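Local coordinates for protein putative pyrazinamidase/nicotinamidase (Streptococcus mutans, PDB 3S2S) that probably hydrolyses amides such as nicotinamide and pyrazinamide, as expected for a zinc-binding member of the isochorismatase family of cysteine hydrolases, at residues V157-D168 and Y183-S194; T167-I176 and N199-L207. One frame throughout, in Å; residues are numbered along the deposited sequence.

Contact 1 (V157-D168 and Y183-S194); sequences VDTVVLTGVLTD and YQIEVVQSAVAS. With CAD (cacodylic acid), chain F.
L162 and I185 meet at the apolar centre of two neighbouring parallel strands, 159-163 and 184-188, the paired strands of a beta-alpha-beta unit. Their axes diverge by only 24°, and L162 CD1 lies 3.9 Å from I185 CG2. V160 and V187 point to the same face as L162 and I185, the face on which T174 and A175 of helix 167-180 pack against L162. On the face of T159, V161 and E186, V161 CG1 lies 3.6 Å from V188 CG2, and the stem of E186 lies across the methyl of T159; its carboxylate makes a salt bridge to K37.

The backbone ladder fixes this pairing. E186 N donates to V160 O (2.9 Å), and E186 O then receives L162 N (2.8 Å). The next rung, V188 N to L162 O, is weak at 3.3 Å. Two successive type I turns, V188-A191 and Q189-V192, interrupt the second segment there, and bonding resumes where G164 N meets A191 O (2.8 Å).

Beyond this break polar contacts take over at the end of the pairing and lead to the ligand. The peptide bond before L166 is cis, and L166 N donates nearly straight to cacodylate O1 (2.7 Å), consistent with an oxyanion hole of the kind formed after the cis peptide in related cysteine hydrolases. T167 N turns back to bond A193 O. The D168 side chain, with CG between its backbone N and carbonyl carbon (chi1 58°), brings the carboxylate to S194: S194 OG donates to D168 OD1 over 2.6 Å, on the syn side and 27° out of the carboxylate plane.

Contact 2 (T167-I176 and N199-L207); sequences TDICVLHTAI and NHQFALNHL. With CAD (cacodylic acid), chain F.
T167 reaches H200 and A203 with different branches of its side chain. Its CB sits 3.4 Å from H200 ND1. From there CG2, anti to the backbone N, runs to the methyl of A203 (T167 CG2 to A203 CB 3.6 Å), while OG1, anti to the carbonyl carbon, ends at H200. The hydroxyl lies in the imidazole plane at the ring edge, and T167 OG1 and H200 ND1 share a hydrogen bond of 2.7 Å whose donor could be either.

Alongside, D168, whose OD1 is held by S194, takes a weak bond from N199 ND2 on OD2, and a water that donates to OD2 and accepts from ND2 bridges the same pair. Further along the helix, L172 CD1 comes obliquely to the H206 ring, 3.8 Å from H206 CD2, and L172 CD2 meets the edge of F202. H206 NE2 is hydrogen-bonded to H173 of a second subunit, so this flank also serves the subunit interface.

Near the start of helix 167-176, C170 N donates to cacodylate O1 (2.7 Å) and C170 SG stands 2.3 Å from the arsenic atom. With axes 8.8 Å apart and 17° from parallel, these are neighbouring helices, both packing on the L162/V187 face of the sheet, with a cysteine near the helix start, probably placed as the nucleophile is in isochorismatase-type cysteine hydrolases.

How the contacts relate
Along the chain, strand 159-165 comes first, and contact 1 closes the loop made by helix 167-180 when strands 184-188 and 192-193 return beside it. Contact 2 starts on that same helix and closes a second loop, running through those strands to helix 197-209. The four segments therefore alternate, so the contacts cross instead of nesting, and they share T167 and D168, where strand passes into helix. L162 CD1 touching A175 CB at 3.6 Å joins sheet to helix, as does a probable hydrogen bond from V171 N to L166 O. Both contacts touch the cacodylate, through residues before and after the shared T167-D168.

Contact 1 (V157-D168 and Y183-S194)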
loop_
_atom_site.group_PDB
_atom_site.type_symbol
_atom_site.label_atom_id
_atom_site.label_comp_id
_atom_site.label_asym_id
_atom_site.label_seq_id
_atom_site.Cartn_x
_atom_site.Cartn_y
_atom_site.Cartn_z
ATOM N N VAL A 157 14.623 -10.122 -0.848
ATOM C CA VAL A 157 14.176 -11.070 -1.867
ATOM C C VAL A 157 13.811 -10.324 -3.141
ATOM O O VAL A 157 13.074 -9.342 -3.093
ATOM C CB VAL A 157 12.978 -11.886 -1.346
ATOM C CG1 VAL A 157 12.286 -12.658 -2.487
ATOM C CG2 VAL A 157 13.445 -12.820 -0.249
ATOM N N ASP A 158 14.308 -10.783 -4.290
ATOM C CA ASP A 158 13.915 -10.127 -5.525
ATOM C C ASP A 158 13.022 -10.978 -6.413
ATOM O O ASP A 158 12.433 -10.459 -7.352
ATOM C CB ASP A 158 15.126 -9.611 -6.306
ATOM C CG ASP A 158 15.838 -10.689 -7.054
ATOM O OD1 ASP A 158 15.680 -11.873 -6.696
ATOM O OD2 ASP A 158 16.568 -10.345 -8.011
ATOM N N THR A 159 12.906 -12.267 -6.093
ATOM C CA THR A 159 12.134 -13.193 -6.917
ATOM C C THR A 159 11.215 -14.035 -6.050
ATOM O O THR A 159 11.669 -14.613 -5.055
ATOM C CB THR A 159 13.085 -14.158 -7.647
ATOM O OG1 THR A 159 13.977 -13.385 -8.454
ATOM C CG2 THR A 159 12.308 -15.147 -8.541
ATOM N N VAL A 160 9.935 -14.100 -6.419
ATOM C CA VAL A 160 9.030 -15.059 -5.791
ATOM C C VAL A 160 8.731 -16.209 -6.744
ATOM O O VAL A 160 8.551 -15.989 -7.939
ATOM C CB VAL A 160 7.715 -14.429 -5.290
ATOM C CG1 VAL A 160 8.024 -13.417 -4.134
ATOM C CG2 VAL A 160 6.959 -13.693 -6.423
ATOM N N VAL A 161 8.684 -17.411 -6.179
ATOM C CA VAL A 161 8.358 -18.636 -6.894
ATOM C C VAL A 161 6.983 -19.067 -6.431
ATOM O O VAL A 161 6.808 -19.382 -5.262
ATOM C CB VAL A 161 9.389 -19.715 -6.616
ATOM C CG1 VAL A 161 9.082 -20.962 -7.440
ATOM C CG2 VAL A 161 10.790 -19.184 -6.955
ATOM N N LEU A 162 6.006 -19.052 -7.332
ATOM C CA LEU A 162 4.623 -19.305 -6.930
ATOM C C LEU A 162 4.213 -20.754 -7.147
ATOM O O LEU A 162 4.476 -21.316 -8.208
ATOM C CB LEU A 162 3.667 -18.387 -7.692
ATOM C CG LEU A 162 4.016 -16.899 -7.589
ATOM C CD1 LEU A 162 2.950 -16.113 -8.349
ATOM C CD2 LEU A 162 4.068 -16.454 -6.120
ATOM N N THR A 163 3.586 -21.345 -6.134
ATOM C CA THR A 163 3.053 -22.699 -6.220
ATOM C C THR A 163 1.706 -22.702 -5.516
ATOM O O THR A 163 1.435 -21.828 -4.698
ATOM C CB THR A 163 3.949 -23.726 -5.465
ATOM O OG1 THR A 163 3.951 -23.426 -4.047
ATOM C CG2 THR A 163 5.388 -23.713 -5.997
ATOM N N GLY A 164 0.877 -23.700 -5.811
ATOM C CA GLY A 164 -0.371 -23.857 -5.075
ATOM C C GLY A 164 -1.598 -23.722 -5.953
ATOM O O GLY A 164 -1.524 -23.968 -7.152
ATOM N N VAL A 165 -2.717 -23.318 -5.354
ATOM C CA VAL A 165 -4.025 -23.302 -6.023
ATOM C C VAL A 165 -4.782 -22.031 -5.621
ATOM O O VAL A 165 -4.446 -21.418 -4.611
ATOM C CB VAL A 165 -4.872 -24.568 -5.637
ATOM C CG1 VAL A 165 -4.186 -25.850 -6.115
ATOM C CG2 VAL A 165 -5.092 -24.614 -4.143
ATOM N N LEU A 166 -5.770 -21.591 -6.414
ATOM C CA LEU A 166 -6.031 -22.090 -7.754
ATOM C C LEU A 166 -5.272 -21.147 -8.688
ATOM O O LEU A 166 -5.111 -19.946 -8.388
ATOM C CB LEU A 166 -7.522 -21.996 -8.080
ATOM C CG LEU A 166 -8.526 -22.868 -7.319
ATOM C CD1 LEU A 166 -9.903 -22.672 -7.947
ATOM C CD2 LEU A 166 -8.118 -24.304 -7.390
ATOM N N THR A 167 -4.825 -21.665 -9.820
ATOM C CA THR A 167 -3.972 -20.892 -10.725
ATOM C C THR A 167 -4.587 -19.540 -11.086
ATOM O O THR A 167 -3.883 -18.516 -11.112
ATOM C CB THR A 167 -3.734 -21.682 -12.025
ATOM O OG1 THR A 167 -3.533 -23.062 -11.699
ATOM C CG2 THR A 167 -2.509 -21.165 -12.749
ATOM N N ASP A 168 -5.893 -19.545 -11.364
ATOM C CA ASP A 168 -6.590 -18.364 -11.873
ATOM C C ASP A 168 -7.202 -17.468 -10.799
ATOM O O ASP A 168 -7.798 -16.443 -11.134
ATOM C CB ASP A 168 -7.688 -18.789 -12.868
ATOM C CG ASP A 168 -8.693 -19.738 -12.244
ATOM O OD1 ASP A 168 -8.260 -20.773 -11.697
ATOM O OD2 ASP A 168 -9.912 -19.445 -12.275
ATOM N N TYR A 183 8.492 -7.434 -7.877
ATOM C CA TYR A 183 9.156 -8.738 -7.807
ATOM C C TYR A 183 9.319 -9.388 -9.169
ATOM O O TYR A 183 8.437 -9.289 -10.010
ATOM C CB TYR A 183 8.394 -9.718 -6.878
ATOM C CG TYR A 183 8.493 -9.290 -5.436
ATOM C CD1 TYR A 183 9.612 -9.616 -4.680
ATOM C CD2 TYR A 183 7.478 -8.545 -4.844
ATOM C CE1 TYR A 183 9.726 -9.188 -3.353
ATOM C CE2 TYR A 183 7.574 -8.107 -3.515
ATOM C CZ TYR A 183 8.707 -8.433 -2.787
ATOM O OH TYR A 183 8.831 -7.990 -1.486
ATOM N N GLN A 184 10.442 -10.071 -9.366
ATOM C CA GLN A 184 10.518 -11.072 -10.439
ATOM C C GLN A 184 9.663 -12.253 -10.014
ATOM O O GLN A 184 9.574 -12.568 -8.828
ATOM C CB GLN A 184 11.957 -11.539 -10.669
ATOM C CG GLN A 184 12.911 -10.414 -10.970
ATOM C CD GLN A 184 12.445 -9.575 -12.121
ATOM O OE1 GLN A 184 12.131 -10.093 -13.201
ATOM N NE2 GLN A 184 12.388 -8.263 -11.906
ATOM N N ILE A 185 9.032 -12.902 -10.980
ATOM C CA ILE A 185 8.070 -13.968 -10.682
ATOM C C ILE A 185 8.406 -15.217 -11.467
ATOM O O ILE A 185 8.660 -15.149 -12.679
ATOM C CB ILE A 185 6.644 -13.549 -11.082
ATOM C CG1 ILE A 185 6.274 -12.230 -10.405
ATOM C CG2 ILE A 185 5.643 -14.655 -10.762
ATOM C CD1 ILE A 185 5.008 -11.592 -10.991
ATOM N N GLU A 186 8.453 -16.346 -10.768
ATOM C CA GLU A 186 8.525 -17.649 -11.414
ATOM C C GLU A 186 7.265 -18.396 -11.016
ATOM O O GLU A 186 6.760 -18.230 -9.902
ATOM C CB GLU A 186 9.774 -18.407 -10.957
ATOM C CG GLU A 186 11.057 -17.672 -11.292
ATOM C CD GLU A 186 12.322 -18.431 -10.898
ATOM O OE1 GLU A 186 12.281 -19.206 -9.926
ATOM O OE2 GLU A 186 13.366 -18.260 -11.577
ATOM N N VAL A 187 6.734 -19.192 -11.935
ATOM C CA VAL A 187 5.608 -20.055 -11.605
ATOM C C VAL A 187 5.992 -21.472 -11.972
ATOM O O VAL A 187 6.449 -21.731 -13.086
ATOM C CB VAL A 187 4.353 -19.666 -12.393
ATOM C CG1 VAL A 187 3.188 -20.591 -12.016
ATOM C CG2 VAL A 187 4.001 -18.208 -12.129
ATOM N N VAL A 188 5.824 -22.407 -11.048
ATOM C CA VAL A 188 6.223 -23.780 -11.333
ATOM C C VAL A 188 5.013 -24.504 -11.908
ATOM O O VAL A 188 4.063 -24.779 -11.187
ATOM C CB VAL A 188 6.695 -24.489 -10.048
ATOM C CG1 VAL A 188 7.117 -25.954 -10.335
ATOM C CG2 VAL A 188 7.824 -23.687 -9.388
ATOM N N GLN A 189 5.019 -24.775 -13.216
ATOM C CA GLN A 189 3.802 -25.258 -13.859
ATOM C C GLN A 189 3.278 -26.563 -13.258
ATOM O O GLN A 189 2.063 -26.765 -13.155
ATOM C CB GLN A 189 3.979 -25.411 -15.386
ATOM C CG GLN A 189 2.689 -25.880 -16.068
ATOM C CD GLN A 189 2.706 -25.728 -17.583
ATOM O OE1 GLN A 189 3.628 -25.149 -18.158
ATOM N NE2 GLN A 189 1.666 -26.241 -18.235
ATOM N N SER A 190 4.192 -27.445 -12.860
ATOM C CA SER A 190 3.800 -28.756 -12.338
ATOM C C SER A 190 3.310 -28.667 -10.902
ATOM O O SER A 190 2.874 -29.661 -10.321
ATOM C CB SER A 190 4.990 -29.717 -12.416
ATOM O OG SER A 190 6.061 -29.262 -11.602
ATOM N N ALA A 191 3.374 -27.465 -10.330
ATOM C CA ALA A 191 2.987 -27.287 -8.926
ATOM C C ALA A 191 1.943 -26.185 -8.730
ATOM O O ALA A 191 1.863 -25.582 -7.654
ATOM C CB ALA A 191 4.220 -27.003 -8.090
ATOM N N VAL A 192 1.147 -25.922 -9.760
ATOM C CA VAL A 192 -0.036 -25.067 -9.635
ATOM C C VAL A 192 -1.179 -25.782 -10.327
ATOM O O VAL A 192 -0.941 -26.594 -11.228
ATOM C CB VAL A 192 0.131 -23.648 -10.261
ATOM C CG1 VAL A 192 1.117 -22.812 -9.451
ATOM C CG2 VAL A 192 0.546 -23.720 -11.729
ATOM N N ALA A 193 -2.410 -25.524 -9.892
ATOM C CA ALA A 193 -3.573 -26.156 -10.528
ATOM C C ALA A 193 -4.864 -25.380 -10.319
ATOM O O ALA A 193 -4.976 -24.601 -9.383
ATOM C CB ALA A 193 -3.750 -27.593 -10.020
ATOM N N SER A 194 -5.847 -25.604 -11.191
ATOM C CA SER A 194 -7.188 -25.073 -10.960
ATOM C C SER A 194 -8.215 -26.158 -11.277
ATOM O O SER A 194 -7.874 -27.185 -11.855
ATOM C CB SER A 194 -7.469 -23.863 -11.866
ATOM O OG SER A 194 -8.733 -23.277 -11.541
HETATM AS AS CAD F . -7.946 -19.567 -4.101
HETATM C C1 CAD F . -7.354 -21.078 -3.021
HETATM C C2 CAD F . -9.887 -19.249 -3.877
HETATM O O1 CAD F . -7.447 -19.643 -5.655
HETATM O O HOH W 1 11.748 -7.437 -1.539
#

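Contact 2 (T167-I176 and N199-L207)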
loop_
_atom_site.group_PDB
_atom_site.type_symbol
_atom_site.label_atom_id
_atom_site.label_comp_id
_atom_site.label_asym_id
_atom_site.label_seq_id
_atom_site.Cartn_x
_atom_site.Cartn_y
_atom_site.Cartn_z
ATOM N N THR A 167 -4.825 -21.665 -9.820
ATOM C CA THR A 167 -3.972 -20.892 -10.725
ATOM C C THR A 167 -4.587 -19.540 -11.086
ATOM O O THR A 167 -3.883 -18.516 -11.112
ATOM C CB THR A 167 -3.734 -21.682 -12.025
ATOM O OG1 THR A 167 -3.533 -23.062 -11.699
ATOM C CG2 THR A 167 -2.509 -21.165 -12.749
ATOM N N ASP A 168 -5.893 -19.545 -11.364
ATOM C CA ASP A 168 -6.590 -18.364 -11.873
ATOM C C ASP A 168 -7.202 -17.468 -10.799
ATOM O O ASP A 168 -7.798 -16.443 -11.134
ATOM C CB ASP A 168 -7.688 -18.789 -12.868
ATOM C CG ASP A 168 -8.693 -19.738 -12.244
ATOM O OD1 ASP A 168 -8.260 -20.773 -11.697
ATOM O OD2 ASP A 168 -9.912 -19.445 -12.275
ATOM N N ILE A 169 -7.076 -17.830 -9.515
ATOM C CA ILE A 169 -7.598 -16.968 -8.459
ATOM C C ILE A 169 -6.459 -16.611 -7.487
ATOM O O ILE A 169 -5.802 -15.574 -7.659
ATOM C CB ILE A 169 -8.819 -17.588 -7.751
ATOM C CG1 ILE A 169 -9.900 -17.880 -8.799
ATOM C CG2 ILE A 169 -9.347 -16.648 -6.667
ATOM C CD1 ILE A 169 -11.084 -18.677 -8.254
ATOM N N CYS A 170 -6.184 -17.447 -6.489
ATOM C CA CYS A 170 -5.149 -17.052 -5.514
ATOM C C CYS A 170 -3.734 -16.918 -6.074
ATOM O O CYS A 170 -2.974 -16.015 -5.686
ATOM C CB CYS A 170 -5.172 -17.942 -4.258
ATOM S SG CYS A 170 -6.774 -17.757 -3.380
ATOM N N VAL A 171 -3.367 -17.802 -6.992
ATOM C CA VAL A 171 -2.055 -17.699 -7.594
ATOM C C VAL A 171 -2.010 -16.448 -8.461
ATOM O O VAL A 171 -1.082 -15.654 -8.350
ATOM C CB VAL A 171 -1.743 -18.954 -8.416
ATOM C CG1 VAL A 171 -0.420 -18.795 -9.132
ATOM C CG2 VAL A 171 -1.727 -20.207 -7.486
ATOM N N LEU A 172 -3.017 -16.264 -9.320
ATOM C CA LEU A 172 -3.078 -15.052 -10.171
ATOM C C LEU A 172 -3.071 -13.739 -9.380
ATOM O O LEU A 172 -2.289 -12.833 -9.689
ATOM C CB LEU A 172 -4.304 -15.105 -11.095
ATOM C CG LEU A 172 -4.438 -13.921 -12.061
ATOM C CD1 LEU A 172 -3.252 -13.880 -12.974
ATOM C CD2 LEU A 172 -5.732 -14.087 -12.873
ATOM N N HIS A 173 -3.916 -13.626 -8.352
ATOM C CA HIS A 173 -3.955 -12.378 -7.586
ATOM C C HIS A 173 -2.611 -12.145 -6.900
ATOM O O HIS A 173 -2.114 -11.014 -6.846
ATOM C CB HIS A 173 -5.052 -12.415 -6.536
ATOM C CG HIS A 173 -6.439 -12.233 -7.087
ATOM N ND1 HIS A 173 -7.452 -11.656 -6.354
ATOM C CD2 HIS A 173 -6.980 -12.575 -8.279
ATOM C CE1 HIS A 173 -8.563 -11.646 -7.077
ATOM N NE2 HIS A 173 -8.304 -12.203 -8.248
ATOM N N THR A 174 -2.019 -13.210 -6.371
ATOM C CA THR A 174 -0.728 -13.073 -5.696
ATOM C C THR A 174 0.321 -12.597 -6.693
ATOM O O THR A 174 1.125 -11.735 -6.386
ATOM C CB THR A 174 -0.264 -14.385 -5.073
ATOM O OG1 THR A 174 -1.213 -14.780 -4.068
ATOM C CG2 THR A 174 1.144 -14.228 -4.420
ATOM N N ALA A 175 0.285 -13.164 -7.897
ATOM C CA ALA A 175 1.220 -12.741 -8.944
ATOM C C ALA A 175 1.047 -11.281 -9.362
ATOM O O ALA A 175 2.029 -10.603 -9.630
ATOM C CB ALA A 175 1.090 -13.649 -10.162
ATOM N N ILE A 176 -0.198 -10.837 -9.496
ATOM C CA ILE A 176 -0.474 -9.456 -9.901
ATOM C C ILE A 176 0.072 -8.508 -8.825
ATOM O O ILE A 176 0.721 -7.508 -9.125
ATOM C CB ILE A 176 -1.974 -9.245 -10.145
ATOM C CG1 ILE A 176 -2.365 -9.986 -11.425
ATOM C CG2 ILE A 176 -2.319 -7.759 -10.238
ATOM C CD1 ILE A 176 -3.866 -10.032 -11.668
ATOM N N ASN A 199 -9.421 -22.071 -17.292
ATOM C CA ASN A 199 -8.993 -20.912 -16.526
ATOM C C ASN A 199 -7.526 -21.039 -16.142
ATOM O O ASN A 199 -6.822 -20.036 -16.021
ATOM C CB ASN A 199 -9.878 -20.696 -15.284
ATOM C CG ASN A 199 -11.297 -20.294 -15.646
ATOM O OD1 ASN A 199 -11.605 -20.059 -16.823
ATOM N ND2 ASN A 199 -12.171 -20.199 -14.645
ATOM N N HIS A 200 -7.085 -22.275 -15.940
ATOM C CA HIS A 200 -5.692 -22.579 -15.634
ATOM C C HIS A 200 -4.807 -22.103 -16.781
ATOM O O HIS A 200 -3.791 -21.436 -16.557
ATOM C CB HIS A 200 -5.560 -24.090 -15.396
ATOM C CG HIS A 200 -4.155 -24.593 -15.235
ATOM N ND1 HIS A 200 -3.414 -24.402 -14.084
ATOM C CD2 HIS A 200 -3.389 -25.355 -16.050
ATOM C CE1 HIS A 200 -2.243 -25.003 -14.216
ATOM N NE2 HIS A 200 -2.211 -25.604 -15.396
ATOM N N GLN A 201 -5.210 -22.413 -18.014
ATOM C CA GLN A 201 -4.434 -21.987 -19.175
ATOM C C GLN A 201 -4.468 -20.476 -19.371
ATOM O O GLN A 201 -3.433 -19.853 -19.694
ATOM C CB GLN A 201 -4.924 -22.676 -20.454
ATOM C CG GLN A 201 -3.917 -22.572 -21.589
ATOM C CD GLN A 201 -2.573 -23.182 -21.208
ATOM O OE1 GLN A 201 -2.499 -24.344 -20.798
ATOM N NE2 GLN A 201 -1.504 -22.392 -21.326
ATOM N N PHE A 202 -5.643 -19.882 -19.179
ATOM C CA PHE A 202 -5.747 -18.429 -19.233
ATOM C C PHE A 202 -4.735 -17.835 -18.266
ATOM O O PHE A 202 -4.020 -16.899 -18.606
ATOM C CB PHE A 202 -7.132 -17.940 -18.834
ATOM C CG PHE A 202 -7.178 -16.459 -18.572
ATOM C CD1 PHE A 202 -7.515 -15.574 -19.584
ATOM C CD2 PHE A 202 -6.854 -15.952 -17.316
ATOM C CE1 PHE A 202 -7.539 -14.195 -19.358
ATOM C CE2 PHE A 202 -6.860 -14.572 -17.076
ATOM C CZ PHE A 202 -7.212 -13.693 -18.100
ATOM N N ALA A 203 -4.694 -18.382 -17.053
ATOM C CA ALA A 203 -3.798 -17.839 -16.016
ATOM C C ALA A 203 -2.329 -17.981 -16.386
ATOM O O ALA A 203 -1.557 -17.038 -16.224
ATOM C CB ALA A 203 -4.077 -18.489 -14.649
ATOM N N LEU A 204 -1.919 -19.164 -16.855
ATOM C CA LEU A 204 -0.522 -19.338 -17.249
ATOM C C LEU A 204 -0.131 -18.371 -18.374
ATOM O O LEU A 204 0.961 -17.799 -18.361
ATOM C CB LEU A 204 -0.243 -20.782 -17.664
ATOM C CG LEU A 204 -0.299 -21.828 -16.550
ATOM C CD1 LEU A 204 -0.134 -23.215 -17.184
ATOM C CD2 LEU A 204 0.774 -21.585 -15.529
ATOM N N ASN A 205 -1.015 -18.209 -19.354
ATOM C CA ASN A 205 -0.750 -17.279 -20.445
ATOM C C ASN A 205 -0.620 -15.854 -19.907
ATOM O O ASN A 205 0.258 -15.113 -20.318
ATOM C CB ASN A 205 -1.870 -17.337 -21.485
ATOM C CG ASN A 205 -1.815 -18.592 -22.346
ATOM O OD1 ASN A 205 -0.770 -19.243 -22.461
ATOM N ND2 ASN A 205 -2.944 -18.927 -22.974
ATOM N N HIS A 206 -1.485 -15.479 -18.969
ATOM C CA HIS A 206 -1.470 -14.116 -18.437
ATOM C C HIS A 206 -0.198 -13.904 -17.619
ATOM O O HIS A 206 0.491 -12.879 -17.735
ATOM C CB HIS A 206 -2.686 -13.939 -17.527
ATOM C CG HIS A 206 -2.889 -12.541 -17.050
ATOM N ND1 HIS A 206 -3.769 -11.672 -17.657
ATOM C CD2 HIS A 206 -2.339 -11.866 -16.015
ATOM C CE1 HIS A 206 -3.752 -10.517 -17.013
ATOM N NE2 HIS A 206 -2.902 -10.613 -16.006
ATOM N N LEU A 207 0.121 -14.882 -16.780
ATOM C CA LEU A 207 1.338 -14.792 -15.982
ATOM C C LEU A 207 2.558 -14.543 -16.878
ATOM O O LEU A 207 3.344 -13.627 -16.626
ATOM C CB LEU A 207 1.529 -16.060 -15.149
ATOM C CG LEU A 207 0.494 -16.228 -14.033
ATOM C CD1 LEU A 207 0.311 -17.689 -13.634
ATOM C CD2 LEU A 207 0.943 -15.426 -12.867
HETATM AS AS CAD F . -7.946 -19.567 -4.101
HETATM C C1 CAD F . -7.354 -21.078 -3.021
HETATM C C2 CAD F . -9.887 -19.249 -3.877
HETATM O O1 CAD F . -7.447 -19.643 -5.655
HETATM O O HOH W 2 -12.093 -21.027 -11.666
#